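Phospho-furanose lactonase (Mycoplasma synoviae, PDB 3OVG) hydrolyses the 1,4-lactone rings of D-xylono- and L-arabino-1,4-lactone 5-phosphate, using two zinc ions per subunit. Local coordinates at residues K53-F58 / N86-L91; H201-G206 / K231-T236; Y248-L253 / L295-D300. All blocks are in the same frame, centred on the assembly; numbering follows the deposited sequence.

How the interactions relate
The three contacts follow one another along a single TIM-barrel chain of the phosphotriesterase family, each joining two helical segments on the outside of the barrel. Interaction 1 pairs helices 48-60 and 78-88, with strand 63-68 between them in the chain, interaction 2 pairs helices 195-205 and 223-233, with strand 212-215 between them, and interaction 3 pairs helices 250-262 and 296-309. The centres of interactions 1 and 2 lie about 34 Å apart, on opposite sides of the chain's centre. Interactions 1 and 3 meet directly: Glu-54 OE2 probably accepts a hydrogen bond from Leu-295 N, and Phe-58 packs on Phe-299. Helix 296-309 thus packs beside helix 48-60, bringing late and early parts of the barrel together.

Interaction 1 of 3, residues K53-F58 / N86-L91; sequences KEFKEF and NAVKNL
With CG anti to the backbone N (chi1 -153°), Phe-55 swings its ring out from helix 48-60 to meet Val-88, whose own torsion sets CG2 between its backbone N and carbonyl carbon, aimed at that ring. The contact belongs to the outer helix layer of the TIM barrel: helices 48-60 and 78-88 lie there with strand 63-68 between them in the chain, and Phe-55 also rests on Ile-66 of that strand. The main interaction is a CH-pi contact. Val-88 CG2 stands 3.8 Å from the centroid of the Phe-55 ring and only 10° off its normal, so the methyl sits over the centre of the face and not at the rim. The other branch reaches the root of the aromatic group, with Val-88 CG1 4.1 Å from Phe-55 CB. Phe-29, next in sequence to the zinc ligand His-28, meets the same ring with its plane nearly parallel.

Beside this pair the packing becomes aliphatic, between two exposed residues. The extended chain of Lys-56 crosses Leu-91 at about a right angle, and Leu-91 CD1 lies 3.9 Å from Lys-56 CG and 4.0 Å from Lys-56 CE. One methyl therefore rests against two methylenes of the lysine while its charged end passes on toward Ala-87. There a water mediates between the ammonium group and the backbone: it accepts from Lys-56 NZ at 2.9 Å and donates to Ala-87 O at 3.0 Å.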
loop_
_atom_site.group_PDB
_atom_site.type_symbol
_atom_site.label_atom_id
_atom_site.label_comp_id
_atom_site.label_asym_id
_atom_site.label_seq_id
_atom_site.Cartn_x
_atom_site.Cartn_y
_atom_site.Cartn_z
ATOM N N LYS A 53 4.985 -30.089 -20.993
ATOM C CA LYS A 53 5.402 -29.570 -22.304
ATOM C C LYS A 53 6.703 -28.790 -22.174
ATOM O O LYS A 53 7.554 -28.861 -23.035
ATOM C CB LYS A 53 4.328 -28.661 -22.916
ATOM C CG LYS A 53 2.973 -29.342 -23.177
ATOM C CD LYS A 53 1.899 -28.279 -23.489
ATOM C CE LYS A 53 0.567 -28.953 -23.848
ATOM N NZ LYS A 53 -0.582 -27.994 -23.956
ATOM N N GLU A 54 6.867 -28.029 -21.093
ATOM C CA GLU A 54 8.134 -27.309 -20.908
ATOM C C GLU A 54 9.292 -28.303 -20.759
ATOM O O GLU A 54 10.344 -28.166 -21.393
ATOM C CB GLU A 54 8.070 -26.318 -19.716
ATOM C CG GLU A 54 9.155 -25.225 -19.684
ATOM C CD GLU A 54 8.975 -24.133 -20.776
ATOM O OE1 GLU A 54 7.990 -24.175 -21.567
ATOM O OE2 GLU A 54 9.840 -23.243 -20.852
ATOM N N PHE A 55 9.094 -29.314 -19.913
ATOM C CA PHE A 55 10.118 -30.318 -19.671
ATOM C C PHE A 55 10.555 -30.985 -20.996
ATOM O O PHE A 55 11.760 -31.180 -21.230
ATOM C CB PHE A 55 9.598 -31.374 -18.694
ATOM C CG PHE A 55 10.687 -32.064 -17.883
ATOM C CD1 PHE A 55 11.916 -32.401 -18.462
ATOM C CD2 PHE A 55 10.485 -32.352 -16.540
ATOM C CE1 PHE A 55 12.921 -33.036 -17.730
ATOM C CE2 PHE A 55 11.485 -32.997 -15.785
ATOM C CZ PHE A 55 12.716 -33.328 -16.384
ATOM N N LYS A 56 9.571 -31.323 -21.845
ATOM C CA LYS A 56 9.828 -31.897 -23.181
ATOM C C LYS A 56 10.661 -30.964 -24.077
ATOM O O LYS A 56 11.515 -31.418 -24.844
ATOM C CB LYS A 56 8.509 -32.273 -23.876
ATOM C CG LYS A 56 7.813 -33.509 -23.232
ATOM C CD LYS A 56 6.418 -33.802 -23.834
ATOM C CE LYS A 56 5.862 -35.172 -23.376
ATOM N NZ LYS A 56 4.384 -35.370 -23.647
ATOM N N GLU A 57 10.433 -29.661 -23.998
ATOM C CA GLU A 57 11.319 -28.766 -24.750
ATOM C C GLU A 57 12.773 -28.834 -24.246
ATOM O O GLU A 57 13.744 -28.820 -25.022
ATOM C CB GLU A 57 10.797 -27.332 -24.717
ATOM C CG GLU A 57 9.574 -27.180 -25.581
ATOM C CD GLU A 57 8.958 -25.798 -25.522
ATOM O OE1 GLU A 57 9.668 -24.809 -25.221
ATOM O OE2 GLU A 57 7.726 -25.710 -25.771
ATOM N N PHE A 58 12.917 -28.881 -22.931
ATOM C CA PHE A 58 14.229 -29.008 -22.313
ATOM C C PHE A 58 14.923 -30.294 -22.764
ATOM O O PHE A 58 16.108 -30.293 -23.040
ATOM C CB PHE A 58 14.044 -28.967 -20.791
ATOM C CG PHE A 58 15.289 -29.246 -19.980
ATOM C CD1 PHE A 58 16.266 -28.279 -19.838
ATOM C CD2 PHE A 58 15.433 -30.443 -19.300
ATOM C CE1 PHE A 58 17.371 -28.484 -19.054
ATOM C CE2 PHE A 58 16.562 -30.679 -18.509
ATOM C CZ PHE A 58 17.542 -29.700 -18.390
ATOM N N ASN A 86 6.742 -38.892 -14.080
ATOM C CA ASN A 86 6.274 -40.103 -14.754
ATOM C C ASN A 86 5.969 -39.851 -16.221
ATOM O O ASN A 86 6.130 -40.742 -17.059
ATOM C CB ASN A 86 5.012 -40.634 -14.058
ATOM C CG ASN A 86 5.342 -41.490 -12.852
ATOM O OD1 ASN A 86 6.154 -42.404 -12.941
ATOM N ND2 ASN A 86 4.707 -41.208 -11.736
ATOM N N ALA A 87 5.501 -38.646 -16.529
ATOM C CA ALA A 87 5.195 -38.280 -17.902
ATOM C C ALA A 87 6.467 -38.189 -18.755
ATOM O O ALA A 87 6.436 -38.385 -19.974
ATOM C CB ALA A 87 4.428 -36.982 -17.941
ATOM N N VAL A 88 7.608 -37.936 -18.121
ATOM C CA VAL A 88 8.805 -37.821 -18.928
ATOM C C VAL A 88 9.843 -38.920 -18.718
ATOM O O VAL A 88 10.900 -38.877 -19.346
ATOM C CB VAL A 88 9.491 -36.408 -18.824
ATOM C CG1 VAL A 88 8.508 -35.301 -19.181
ATOM C CG2 VAL A 88 10.136 -36.180 -17.443
ATOM N N LYS A 89 9.568 -39.895 -17.859
ATOM C CA LYS A 89 10.589 -40.910 -17.598
ATOM C C LYS A 89 11.024 -41.674 -18.860
ATOM O O LYS A 89 12.219 -41.946 -19.031
ATOM C CB LYS A 89 10.230 -41.875 -16.453
ATOM C CG LYS A 89 8.897 -42.585 -16.550
ATOM C CD LYS A 89 8.946 -43.920 -15.748
ATOM C CE LYS A 89 7.532 -44.421 -15.379
ATOM N NZ LYS A 89 6.417 -43.979 -16.312
ATOM N N ASN A 90 10.079 -41.975 -19.756
ATOM C CA ASN A 90 10.412 -42.724 -20.966
ATOM C C ASN A 90 11.223 -41.943 -21.995
ATOM O O ASN A 90 11.834 -42.542 -22.891
ATOM C CB ASN A 90 9.162 -43.293 -21.614
ATOM C CG ASN A 90 8.542 -44.366 -20.782
ATOM O OD1 ASN A 90 9.251 -45.089 -20.044
ATOM N ND2 ASN A 90 7.202 -44.502 -20.886
ATOM N N LEU A 91 11.220 -40.614 -21.848
ATOM C CA LEU A 91 12.014 -39.707 -22.681
ATOM C C LEU A 91 13.364 -39.442 -22.052
ATOM O O LEU A 91 14.131 -38.630 -22.561
ATOM C CB LEU A 91 11.296 -38.372 -22.885
ATOM C CG LEU A 91 9.975 -38.441 -23.647
ATOM C CD1 LEU A 91 9.322 -37.070 -23.779
ATOM C CD2 LEU A 91 10.207 -39.049 -25.021
HETATM O O HOH W 1 4.122 -37.632 -21.781
#

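Interaction 2 of 3, residues H201-G206 / K231-T236; sequences HLIGFG and KETGVT
Two neighbouring outer helices of the TIM barrel, 195-205 and 223-233, meet near their C-terminal ends, with strand 212-215 between them in the chain. A single isoleucine from the first helix touches the end of the second. Ile-203 CD1 does the reaching: CG1 is anti to the carbonyl carbon and the chain runs on extended (chi2 165°), which carries the terminal methyl across to Thr-233. That methyl lies 3.7 Å from Thr-233 CB and 3.5 Å from Thr-233 O, so it rests against the threonine backbone as much as against its side chain. Val-235 CG1 makes a looser apolar contact, 4.4 Å from Ile-203 CD1, and Val-235 goes on to pack against Ala-199, Ile-212 and Ile-214 between helix and strand.

A glycine follows the end of each helix. Gly-206 has positive phi and closes a Schellman motif in which Gly-206 N bonds to Ile-203 O at 2.9 Å, so the residue that makes the contact also takes part in the cap. Gly-234, with phi 82°, turns the chain out of helix 223-233 and toward strand 236-239.

The contact across the segments is wholly van der Waals, and the polar end of Thr-233 is engaged elsewhere. Its hydroxyl turns back along its own helix to Val-229 O, one turn earlier, and Thr-233 OG1 also receives a weak hydrogen bond from Val-235 N at 3.4 Å.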
loop_
_atom_site.group_PDB
_atom_site.type_symbol
_atom_site.label_atom_id
_atom_site.label_comp_id
_atom_site.label_asym_id
_atom_site.label_seq_id
_atom_site.Cartn_x
_atom_site.Cartn_y
_atom_site.Cartn_z
ATOM N N HIS A 201 29.898 -22.033 7.237
ATOM C CA HIS A 201 29.104 -22.604 8.307
ATOM C C HIS A 201 28.850 -24.068 8.029
ATOM O O HIS A 201 29.087 -24.897 8.887
ATOM C CB HIS A 201 27.797 -21.821 8.551
ATOM C CG HIS A 201 28.027 -20.423 9.008
ATOM N ND1 HIS A 201 27.149 -19.391 8.747
ATOM C CD2 HIS A 201 29.054 -19.882 9.704
ATOM C CE1 HIS A 201 27.630 -18.274 9.260
ATOM N NE2 HIS A 201 28.785 -18.546 9.844
ATOM N N LEU A 202 28.381 -24.389 6.835
ATOM C CA LEU A 202 28.030 -25.767 6.511
ATOM C C LEU A 202 29.228 -26.660 6.729
ATOM O O LEU A 202 29.109 -27.730 7.309
ATOM C CB LEU A 202 27.541 -25.885 5.053
ATOM C CG LEU A 202 26.157 -25.306 4.827
ATOM C CD1 LEU A 202 25.915 -25.327 3.337
ATOM C CD2 LEU A 202 25.105 -26.134 5.567
ATOM N N ILE A 203 30.377 -26.212 6.234
ATOM C CA ILE A 203 31.612 -26.939 6.367
ATOM C C ILE A 203 32.017 -26.994 7.818
ATOM O O ILE A 203 32.516 -27.997 8.277
ATOM C CB ILE A 203 32.726 -26.262 5.546
ATOM C CG1 ILE A 203 32.452 -26.436 4.044
ATOM C CG2 ILE A 203 34.075 -26.819 5.966
ATOM C CD1 ILE A 203 33.301 -25.472 3.112
ATOM N N GLY A 204 31.763 -25.920 8.556
ATOM C CA GLY A 204 32.011 -25.925 9.986
ATOM C C GLY A 204 31.186 -26.961 10.751
ATOM O O GLY A 204 31.633 -27.486 11.777
ATOM N N PHE A 205 29.970 -27.238 10.290
ATOM C CA PHE A 205 29.176 -28.281 10.923
ATOM C C PHE A 205 29.701 -29.670 10.558
ATOM O O PHE A 205 29.321 -30.653 11.182
ATOM C CB PHE A 205 27.706 -28.188 10.538
ATOM C CG PHE A 205 26.974 -27.104 11.233
ATOM C CD1 PHE A 205 26.751 -27.175 12.600
ATOM C CD2 PHE A 205 26.510 -26.010 10.521
ATOM C CE1 PHE A 205 26.044 -26.167 13.257
ATOM C CE2 PHE A 205 25.813 -24.992 11.155
ATOM C CZ PHE A 205 25.580 -25.059 12.532
ATOM N N GLY A 206 30.546 -29.745 9.533
ATOM C CA GLY A 206 31.067 -31.026 9.100
ATOM C C GLY A 206 30.560 -31.445 7.724
ATOM O O GLY A 206 30.857 -32.537 7.264
ATOM N N LYS A 231 37.465 -20.592 -4.033
ATOM C CA LYS A 231 38.825 -20.893 -3.626
ATOM C C LYS A 231 38.990 -21.101 -2.117
ATOM O O LYS A 231 39.776 -21.940 -1.716
ATOM C CB LYS A 231 39.786 -19.810 -4.102
ATOM C CG LYS A 231 40.247 -20.019 -5.525
ATOM C CD LYS A 231 40.940 -18.797 -6.063
ATOM C CE LYS A 231 41.646 -19.141 -7.384
ATOM N NZ LYS A 231 42.473 -17.986 -7.891
ATOM N N GLU A 232 38.235 -20.380 -1.288
ATOM C CA GLU A 232 38.365 -20.554 0.160
ATOM C C GLU A 232 37.574 -21.744 0.699
ATOM O O GLU A 232 37.895 -22.276 1.768
ATOM C CB GLU A 232 37.985 -19.262 0.919
ATOM C CG GLU A 232 38.937 -18.079 0.574
ATOM C CD GLU A 232 38.766 -16.856 1.504
ATOM O OE1 GLU A 232 37.933 -16.924 2.439
ATOM O OE2 GLU A 232 39.469 -15.831 1.278
ATOM N N THR A 233 36.554 -22.182 -0.023
ATOM C CA THR A 233 35.661 -23.213 0.530
ATOM C C THR A 233 35.472 -24.464 -0.326
ATOM O O THR A 233 35.199 -25.554 0.199
ATOM C CB THR A 233 34.284 -22.635 0.876
ATOM O OG1 THR A 233 33.548 -22.349 -0.338
ATOM C CG2 THR A 233 34.455 -21.355 1.720
ATOM N N GLY A 234 35.624 -24.314 -1.634
ATOM C CA GLY A 234 35.543 -25.444 -2.538
ATOM C C GLY A 234 34.109 -25.809 -2.895
ATOM O O GLY A 234 33.855 -26.881 -3.465
ATOM N N VAL A 235 33.158 -24.949 -2.542
ATOM C CA VAL A 235 31.754 -25.219 -2.849
ATOM C C VAL A 235 31.517 -24.932 -4.326
ATOM O O VAL A 235 32.436 -24.538 -5.042
ATOM C CB VAL A 235 30.769 -24.416 -1.961
ATOM C CG1 VAL A 235 30.937 -24.798 -0.478
ATOM C CG2 VAL A 235 30.927 -22.912 -2.179
ATOM N N THR A 236 30.296 -25.173 -4.786
ATOM C CA THR A 236 29.923 -24.947 -6.193
ATOM C C THR A 236 28.852 -23.842 -6.223
ATOM O O THR A 236 27.915 -23.816 -5.386
ATOM C CB THR A 236 29.416 -26.271 -6.834
ATOM O OG1 THR A 236 30.476 -27.228 -6.834
ATOM C CG2 THR A 236 28.861 -26.086 -8.264
#

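Interaction 3 of 3, residues Y248-L253 / L295-D300; sequences YPDSLL and LAYLFD
Hydrogen bonding carries this contact: Tyr-297 OH donates to Asp-250 OD2. The oxygens are modelled 2.4 Å apart, shorter than an ordinary hydrogen bond, so the exact length is doubtful although the pairing is clear. The two side chains come from opposite directions and bridge backbones whose nearest CA atoms, those of Asp-250 and Leu-298, are 10.8 Å apart. A chi1 of -172° sends the Tyr-297 ring opposite its own backbone N, out from helix 296-309, and the hydroxyl sits at its far end. Asp-250 OD2 lies at the edge of the ring and in its plane, 3.3 Å from Tyr-297 CZ, whereas the carboxylate as a whole is turned 68° from the ring. The second carboxylate oxygen, OD1, accepts from the backbone N of Asp-243, so both oxygens are engaged, which should restrict the group's rotation.

In the TIM barrel these are two helices of the outer layer, 250-262 and 296-309. The substrate-binding residues Lys-246 and Tyr-247 immediately precede the first segment, while Arg-277 to Tyr-280 lie in the chain between the two helices.

Electrostatics probably suit the buried acid: Pro-249 occupies the N-cap, which places Asp-250 in the first turn of its helix, where a negative charge should be stabilised. Among apolar neighbours, Phe-302 and Leu-305 pack against Asp-250, and the ring of Phe-293 meets that of Tyr-297. Between subunits, Pro-249 packs on Asn-220 of a neighbouring subunit, and Ser-251 N makes a weak hydrogen bond to Asp-222 OD2 of that same neighbouring subunit.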
loop_
_atom_site.group_PDB
_atom_site.type_symbol
_atom_site.label_atom_id
_atom_site.label_comp_id
_atom_site.label_asym_id
_atom_site.label_seq_id
_atom_site.Cartn_x
_atom_site.Cartn_y
_atom_site.Cartn_z
ATOM N N TYR A 248 19.966 -8.100 -13.959
ATOM C CA TYR A 248 21.217 -7.894 -14.663
ATOM C C TYR A 248 21.135 -8.516 -16.050
ATOM O O TYR A 248 20.435 -9.496 -16.257
ATOM C CB TYR A 248 22.411 -8.508 -13.903
ATOM C CG TYR A 248 22.695 -7.813 -12.584
ATOM C CD1 TYR A 248 22.274 -8.379 -11.380
ATOM C CD2 TYR A 248 23.358 -6.590 -12.546
ATOM C CE1 TYR A 248 22.503 -7.744 -10.162
ATOM C CE2 TYR A 248 23.610 -5.940 -11.331
ATOM C CZ TYR A 248 23.177 -6.531 -10.135
ATOM O OH TYR A 248 23.381 -5.917 -8.902
ATOM N N PRO A 249 21.853 -7.921 -17.006
ATOM C CA PRO A 249 21.780 -8.444 -18.367
ATOM C C PRO A 249 22.510 -9.809 -18.470
ATOM O O PRO A 249 23.478 -10.047 -17.724
ATOM C CB PRO A 249 22.480 -7.346 -19.178
ATOM C CG PRO A 249 23.422 -6.651 -18.146
ATOM C CD PRO A 249 22.545 -6.611 -16.932
ATOM N N ASP A 250 22.039 -10.709 -19.345
ATOM C CA ASP A 250 22.745 -11.986 -19.595
ATOM C C ASP A 250 24.269 -11.779 -19.746
ATOM O O ASP A 250 25.077 -12.620 -19.321
ATOM C CB ASP A 250 22.260 -12.665 -20.894
ATOM C CG ASP A 250 20.809 -13.181 -20.825
ATOM O OD1 ASP A 250 20.152 -13.054 -19.770
ATOM O OD2 ASP A 250 20.324 -13.719 -21.861
ATOM N N SER A 251 24.663 -10.692 -20.401
ATOM C CA SER A 251 26.075 -10.529 -20.764
ATOM C C SER A 251 26.927 -10.502 -19.509
ATOM O O SER A 251 28.075 -10.918 -19.515
ATOM C CB SER A 251 26.301 -9.234 -21.539
ATOM O OG SER A 251 25.700 -8.135 -20.839
ATOM N N LEU A 252 26.369 -9.997 -18.423
ATOM C CA LEU A 252 27.190 -9.818 -17.240
ATOM C C LEU A 252 27.516 -11.182 -16.628
ATOM O O LEU A 252 28.664 -11.454 -16.303
ATOM C CB LEU A 252 26.499 -8.875 -16.255
ATOM C CG LEU A 252 27.182 -8.590 -14.911
ATOM C CD1 LEU A 252 28.547 -7.939 -15.129
ATOM C CD2 LEU A 252 26.274 -7.715 -14.026
ATOM N N LEU A 253 26.500 -12.037 -16.495
ATOM C CA LEU A 253 26.701 -13.402 -16.024
ATOM C C LEU A 253 27.677 -14.184 -16.949
ATOM O O LEU A 253 28.540 -14.914 -16.476
ATOM C CB LEU A 253 25.381 -14.154 -15.971
ATOM C CG LEU A 253 25.515 -15.622 -15.550
ATOM C CD1 LEU A 253 26.194 -15.737 -14.203
ATOM C CD2 LEU A 253 24.164 -16.322 -15.491
ATOM N N LEU A 295 12.728 -22.704 -20.365
ATOM C CA LEU A 295 13.874 -23.612 -20.282
ATOM C C LEU A 295 14.661 -23.684 -21.611
ATOM O O LEU A 295 15.879 -23.752 -21.583
ATOM C CB LEU A 295 13.430 -25.007 -19.787
ATOM C CG LEU A 295 13.171 -25.260 -18.278
ATOM C CD1 LEU A 295 12.533 -24.093 -17.578
ATOM C CD2 LEU A 295 12.373 -26.565 -17.986
ATOM N N ALA A 296 13.994 -23.615 -22.766
ATOM C CA ALA A 296 14.712 -23.750 -24.034
ATOM C C ALA A 296 15.701 -22.603 -24.251
ATOM O O ALA A 296 16.710 -22.760 -24.951
ATOM C CB ALA A 296 13.738 -23.873 -25.228
ATOM N N TYR A 297 15.392 -21.451 -23.664
ATOM C CA TYR A 297 16.258 -20.263 -23.721
ATOM C C TYR A 297 17.701 -20.573 -23.304
ATOM O O TYR A 297 18.655 -19.975 -23.846
ATOM C CB TYR A 297 15.710 -19.166 -22.814
ATOM C CG TYR A 297 16.409 -17.798 -22.908
ATOM C CD1 TYR A 297 17.380 -17.444 -21.991
ATOM C CD2 TYR A 297 16.044 -16.848 -23.879
ATOM C CE1 TYR A 297 18.002 -16.198 -22.038
ATOM C CE2 TYR A 297 16.664 -15.598 -23.940
ATOM C CZ TYR A 297 17.657 -15.291 -23.012
ATOM O OH TYR A 297 18.298 -14.078 -23.001
ATOM N N LEU A 298 17.861 -21.494 -22.343
ATOM C CA LEU A 298 19.191 -21.877 -21.887
ATOM C C LEU A 298 20.055 -22.271 -23.094
ATOM O O LEU A 298 21.168 -21.781 -23.258
ATOM C CB LEU A 298 19.129 -23.025 -20.866
ATOM C CG LEU A 298 20.517 -23.547 -20.466
ATOM C CD1 LEU A 298 21.288 -22.440 -19.773
ATOM C CD2 LEU A 298 20.459 -24.780 -19.583
ATOM N N PHE A 299 19.494 -23.125 -23.947
ATOM C CA PHE A 299 20.189 -23.724 -25.077
ATOM C C PHE A 299 20.170 -22.810 -26.300
ATOM O O PHE A 299 21.177 -22.675 -26.988
ATOM C CB PHE A 299 19.527 -25.057 -25.418
ATOM C CG PHE A 299 19.557 -26.047 -24.289
ATOM C CD1 PHE A 299 20.667 -26.853 -24.088
ATOM C CD2 PHE A 299 18.501 -26.146 -23.402
ATOM C CE1 PHE A 299 20.688 -27.762 -23.071
ATOM C CE2 PHE A 299 18.540 -27.058 -22.367
ATOM C CZ PHE A 299 19.630 -27.854 -22.201
ATOM N N ASP A 300 19.028 -22.182 -26.553
ATOM C CA ASP A 300 18.856 -21.364 -27.750
ATOM C C ASP A 300 19.618 -20.040 -27.715
ATOM O O ASP A 300 19.966 -19.499 -28.754
ATOM C CB ASP A 300 17.383 -21.036 -27.942
ATOM C CG ASP A 300 16.548 -22.250 -28.265
ATOM O OD1 ASP A 300 17.123 -23.321 -28.588
ATOM O OD2 ASP A 300 15.302 -22.121 -28.189
#